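PDB 5UL3: 4'-phospho-dehydrooxetanocin synthase from Bacillus megaterium, which catalyses the cobalamin-dependent radical S-adenosylmethionine ring contraction of dAMP to an oxetane aldehyde in the biosynthesis of oxetanocin A. Local coordinates for residues E635-Y646 / S654-H665. Residues are numbered along the deposited sequence; the frame is centred on the assembly and turned at random. Where two conformers were deposited one is given.
With EDO (1,2-ethanediol), chain H.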
# COMPACT_ATOMS: atom_id res chain seq x y z
N GLU A 635 17.41 14.36 -14.84
CA GLU A 635 18.32 14.18 -15.96
C GLU A 635 19.77 14.18 -15.48
O GLU A 635 20.56 13.29 -15.82
CB GLU A 635 18.04 15.29 -16.96
CG GLU A 635 18.72 15.25 -18.29
CD GLU A 635 18.20 16.37 -19.18
OE1 GLU A 635 17.04 16.27 -19.63
OE2 GLU A 635 18.92 17.37 -19.38
N ILE A 636 20.13 15.16 -14.64
CA ILE A 636 21.50 15.23 -14.12
C ILE A 636 21.82 14.00 -13.28
O ILE A 636 22.93 13.47 -13.33
CB ILE A 636 21.71 16.53 -13.32
CG1 ILE A 636 21.53 17.77 -14.20
CG2 ILE A 636 23.08 16.54 -12.66
CD1 ILE A 636 21.46 19.08 -13.37
N SER A 637 20.84 13.53 -12.50
CA SER A 637 21.05 12.34 -11.67
C SER A 637 21.23 11.09 -12.52
O SER A 637 22.03 10.22 -12.18
CB SER A 637 19.88 12.16 -10.70
OG SER A 637 19.82 13.25 -9.79
N HIS A 638 20.47 10.96 -13.61
CA HIS A 638 20.67 9.81 -14.48
C HIS A 638 22.06 9.81 -15.08
O HIS A 638 22.77 8.80 -15.08
CB HIS A 638 19.63 9.77 -15.61
CG HIS A 638 19.94 8.73 -16.63
ND1 HIS A 638 19.60 7.40 -16.47
CD2 HIS A 638 20.63 8.79 -17.80
CE1 HIS A 638 20.04 6.70 -17.50
NE2 HIS A 638 20.67 7.52 -18.32
N PHE A 639 22.48 10.95 -15.63
CA PHE A 639 23.75 10.94 -16.34
C PHE A 639 24.94 11.01 -15.41
O PHE A 639 26.06 10.76 -15.85
CB PHE A 639 23.76 12.05 -17.38
CG PHE A 639 22.91 11.74 -18.58
CD1 PHE A 639 23.29 10.73 -19.46
CD2 PHE A 639 21.72 12.40 -18.79
CE1 PHE A 639 22.49 10.41 -20.56
CE2 PHE A 639 20.92 12.08 -19.88
CZ PHE A 639 21.30 11.09 -20.76
N LEU A 640 24.71 11.30 -14.12
CA LEU A 640 25.76 11.09 -13.13
C LEU A 640 26.27 9.66 -13.18
O LEU A 640 27.49 9.43 -13.24
CB LEU A 640 25.24 11.40 -11.73
CG LEU A 640 26.11 10.81 -10.62
CD1 LEU A 640 27.46 11.59 -10.48
CD2 LEU A 640 25.36 10.76 -9.30
N LEU A 641 25.36 8.69 -13.12
CA LEU A 641 25.80 7.29 -13.14
C LEU A 641 26.46 6.93 -14.46
O LEU A 641 27.45 6.19 -14.49
CB LEU A 641 24.63 6.36 -12.85
CG LEU A 641 25.03 4.89 -12.76
CD1 LEU A 641 26.20 4.75 -11.79
CD2 LEU A 641 23.84 4.05 -12.29
N LYS A 642 25.93 7.44 -15.58
CA LYS A 642 26.57 7.18 -16.86
C LYS A 642 27.98 7.76 -16.87
O LYS A 642 28.92 7.14 -17.39
CB LYS A 642 25.73 7.75 -18.00
CG LYS A 642 26.15 7.28 -19.37
CD LYS A 642 25.22 7.80 -20.45
CE LYS A 642 25.28 6.94 -21.72
NZ LYS A 642 24.66 5.56 -21.62
N TYR A 643 28.15 8.93 -16.25
CA TYR A 643 29.46 9.56 -16.15
C TYR A 643 30.41 8.76 -15.26
O TYR A 643 31.59 8.59 -15.60
CB TYR A 643 29.28 10.98 -15.63
CG TYR A 643 30.52 11.83 -15.54
CD1 TYR A 643 31.19 12.25 -16.68
CD2 TYR A 643 31.01 12.24 -14.31
CE1 TYR A 643 32.32 13.05 -16.59
CE2 TYR A 643 32.14 13.04 -14.21
CZ TYR A 643 32.79 13.44 -15.35
OH TYR A 643 33.92 14.23 -15.24
N LEU A 644 29.92 8.27 -14.11
CA LEU A 644 30.76 7.44 -13.25
C LEU A 644 31.19 6.16 -13.95
O LEU A 644 32.37 5.77 -13.87
CB LEU A 644 30.02 7.13 -11.94
CG LEU A 644 29.77 8.30 -10.99
CD1 LEU A 644 28.83 7.89 -9.85
CD2 LEU A 644 31.08 8.79 -10.42
N VAL A 645 30.27 5.49 -14.65
CA VAL A 645 30.60 4.25 -15.35
C VAL A 645 31.56 4.54 -16.50
O VAL A 645 32.47 3.75 -16.79
CB VAL A 645 29.32 3.54 -15.82
CG1 VAL A 645 29.65 2.34 -16.74
CG2 VAL A 645 28.50 3.07 -14.63
N TYR A 646 31.37 5.68 -17.18
CA TYR A 646 32.28 6.06 -18.25
C TYR A 646 33.70 6.24 -17.74
O TYR A 646 34.66 5.83 -18.40
CB TYR A 646 31.81 7.36 -18.90
CG TYR A 646 32.69 7.77 -20.06
CD1 TYR A 646 32.52 7.20 -21.32
CD2 TYR A 646 33.71 8.70 -19.89
CE1 TYR A 646 33.33 7.56 -22.38
CE2 TYR A 646 34.53 9.07 -20.95
CZ TYR A 646 34.33 8.49 -22.19
OH TYR A 646 35.14 8.85 -23.24
N SER A 654 29.01 5.90 -25.28
CA SER A 654 28.73 6.69 -24.09
C SER A 654 29.44 8.03 -24.13
O SER A 654 28.91 9.03 -23.63
CB SER A 654 29.12 5.92 -22.84
OG SER A 654 28.34 4.73 -22.72
N GLN A 655 30.64 8.07 -24.73
CA GLN A 655 31.37 9.33 -24.87
C GLN A 655 30.54 10.36 -25.64
O GLN A 655 30.48 11.53 -25.26
CB GLN A 655 32.71 9.07 -25.56
CG GLN A 655 33.59 10.30 -25.75
CD GLN A 655 34.97 9.96 -26.31
OE1 GLN A 655 35.20 8.86 -26.81
NE2 GLN A 655 35.89 10.91 -26.22
N ILE A 656 29.89 9.92 -26.72
CA ILE A 656 29.08 10.82 -27.53
C ILE A 656 27.89 11.34 -26.72
O ILE A 656 27.63 12.54 -26.67
CB ILE A 656 28.62 10.12 -28.82
CG1 ILE A 656 29.83 9.83 -29.72
CG2 ILE A 656 27.57 10.95 -29.54
CD1 ILE A 656 29.53 8.91 -30.88
N ILE A 657 27.15 10.42 -26.09
CA ILE A 657 25.96 10.80 -25.33
C ILE A 657 26.32 11.80 -24.24
O ILE A 657 25.68 12.85 -24.10
CB ILE A 657 25.27 9.55 -24.75
CG1 ILE A 657 24.87 8.60 -25.87
CG2 ILE A 657 24.04 9.96 -23.94
CD1 ILE A 657 24.34 7.27 -25.38
N LEU A 658 27.37 11.50 -23.47
CA LEU A 658 27.77 12.41 -22.40
C LEU A 658 28.24 13.74 -22.97
O LEU A 658 27.94 14.80 -22.41
CB LEU A 658 28.86 11.76 -21.55
CG LEU A 658 28.36 10.65 -20.62
CD1 LEU A 658 29.51 9.79 -20.10
CD2 LEU A 658 27.56 11.25 -19.46
N SER A 659 28.97 13.71 -24.08
CA SER A 659 29.42 14.96 -24.70
C SER A 659 28.24 15.78 -25.21
O SER A 659 28.20 16.99 -25.00
CB SER A 659 30.41 14.65 -25.83
OG SER A 659 31.07 15.83 -26.24
N ASP A 660 27.27 15.13 -25.86
CA ASP A 660 26.05 15.82 -26.27
C ASP A 660 25.35 16.46 -25.08
O ASP A 660 24.91 17.61 -25.15
CB ASP A 660 25.11 14.85 -26.97
CG ASP A 660 25.50 14.59 -28.41
OD1 ASP A 660 26.49 15.19 -28.87
OD2 ASP A 660 24.80 13.79 -29.08
N PHE A 661 25.21 15.71 -23.98
CA PHE A 661 24.52 16.23 -22.81
C PHE A 661 25.26 17.42 -22.22
O PHE A 661 24.65 18.46 -21.93
CB PHE A 661 24.36 15.11 -21.77
CG PHE A 661 23.76 15.56 -20.47
CD1 PHE A 661 22.39 15.69 -20.33
CD2 PHE A 661 24.58 15.84 -19.39
CE1 PHE A 661 21.85 16.10 -19.13
CE2 PHE A 661 24.04 16.25 -18.18
CZ PHE A 661 22.67 16.38 -18.05
N LEU A 662 26.58 17.29 -22.03
CA LEU A 662 27.36 18.40 -21.49
C LEU A 662 27.29 19.62 -22.40
O LEU A 662 27.23 20.75 -21.92
CB LEU A 662 28.82 17.97 -21.29
CG LEU A 662 29.04 16.90 -20.23
CD1 LEU A 662 30.51 16.54 -20.05
CD2 LEU A 662 28.44 17.38 -18.93
N ARG A 663 27.31 19.40 -23.72
CA ARG A 663 27.24 20.52 -24.65
C ARG A 663 25.88 21.19 -24.59
O ARG A 663 25.78 22.42 -24.66
CB ARG A 663 27.56 20.04 -26.06
CG ARG A 663 27.51 21.13 -27.11
CD ARG A 663 27.95 20.62 -28.47
NE ARG A 663 27.07 19.57 -28.97
CZ ARG A 663 25.96 19.80 -29.66
NH1 ARG A 663 25.58 21.04 -29.94
NH2 ARG A 663 25.22 18.78 -30.08
N MET A 664 24.81 20.40 -24.45
CA MET A 664 23.48 20.98 -24.29
C MET A 664 23.38 21.86 -23.05
O MET A 664 22.55 22.77 -23.01
CB MET A 664 22.44 19.87 -24.23
CG MET A 664 21.00 20.35 -24.23
SD MET A 664 19.85 19.04 -23.78
CE MET A 664 20.39 18.66 -22.11
N HIS A 665 24.22 21.61 -22.04
CA HIS A 665 24.21 22.38 -20.80
C HIS A 665 25.41 23.31 -20.66
O HIS A 665 25.57 23.93 -19.60
CB HIS A 665 24.13 21.44 -19.60
CG HIS A 665 22.76 20.89 -19.37
ND1 HIS A 665 22.53 19.71 -18.69
CD2 HIS A 665 21.54 21.35 -19.73
CE1 HIS A 665 21.23 19.47 -18.65
NE2 HIS A 665 20.61 20.45 -19.27
C1 EDO H . 18.54 5.94 -13.41
O1 EDO H . 17.96 6.49 -14.59
C2 EDO H . 17.46 5.12 -12.70
O2 EDO H . 18.03 4.47 -11.58
O HOH W 1 26.44 3.73 -20.27
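The ammonium group of Lys642 and the hydroxyl of Ser654 are joined through a water, which accepts a hydrogen bond from Lys642 NZ at 2.9 Å and lies 3.3 Å from Ser654 OG. Lys642 NZ also forms a salt bridge with Glu494, which accepts a hydrogen bond from His638 as well. A bend at the last torsion of Lys642 turns NZ aside while CE rests on Ile657 CD1 (3.8 Å). Leu658 is a knob in a hole formed by Phe639, Lys642, Tyr643 and Tyr646; its CD1 methyl reaches Tyr646 CB at 3.6 Å, and CD2 points into the turn between Phe639 and Tyr643. Further along, Phe639 CD2 lies over one face of the Phe661 ring, offset toward its rim, with the two planes 33° apart. The extended Glu635 chain brings its carboxylate to the edge of that ring, OE2 lying 3.2 Å from Phe661 CE1, with the two planes 80° apart. The pairing is a helical hairpin in the C-terminal helix bundle, far from the cofactors: helices 620-648 and 652-664 run in broadly opposite directions but cross obliquely, 135° between their local axes, which come within 10.5 Å, with helix 683-709 packing against both and helices 484-493 and 588-617 against the first.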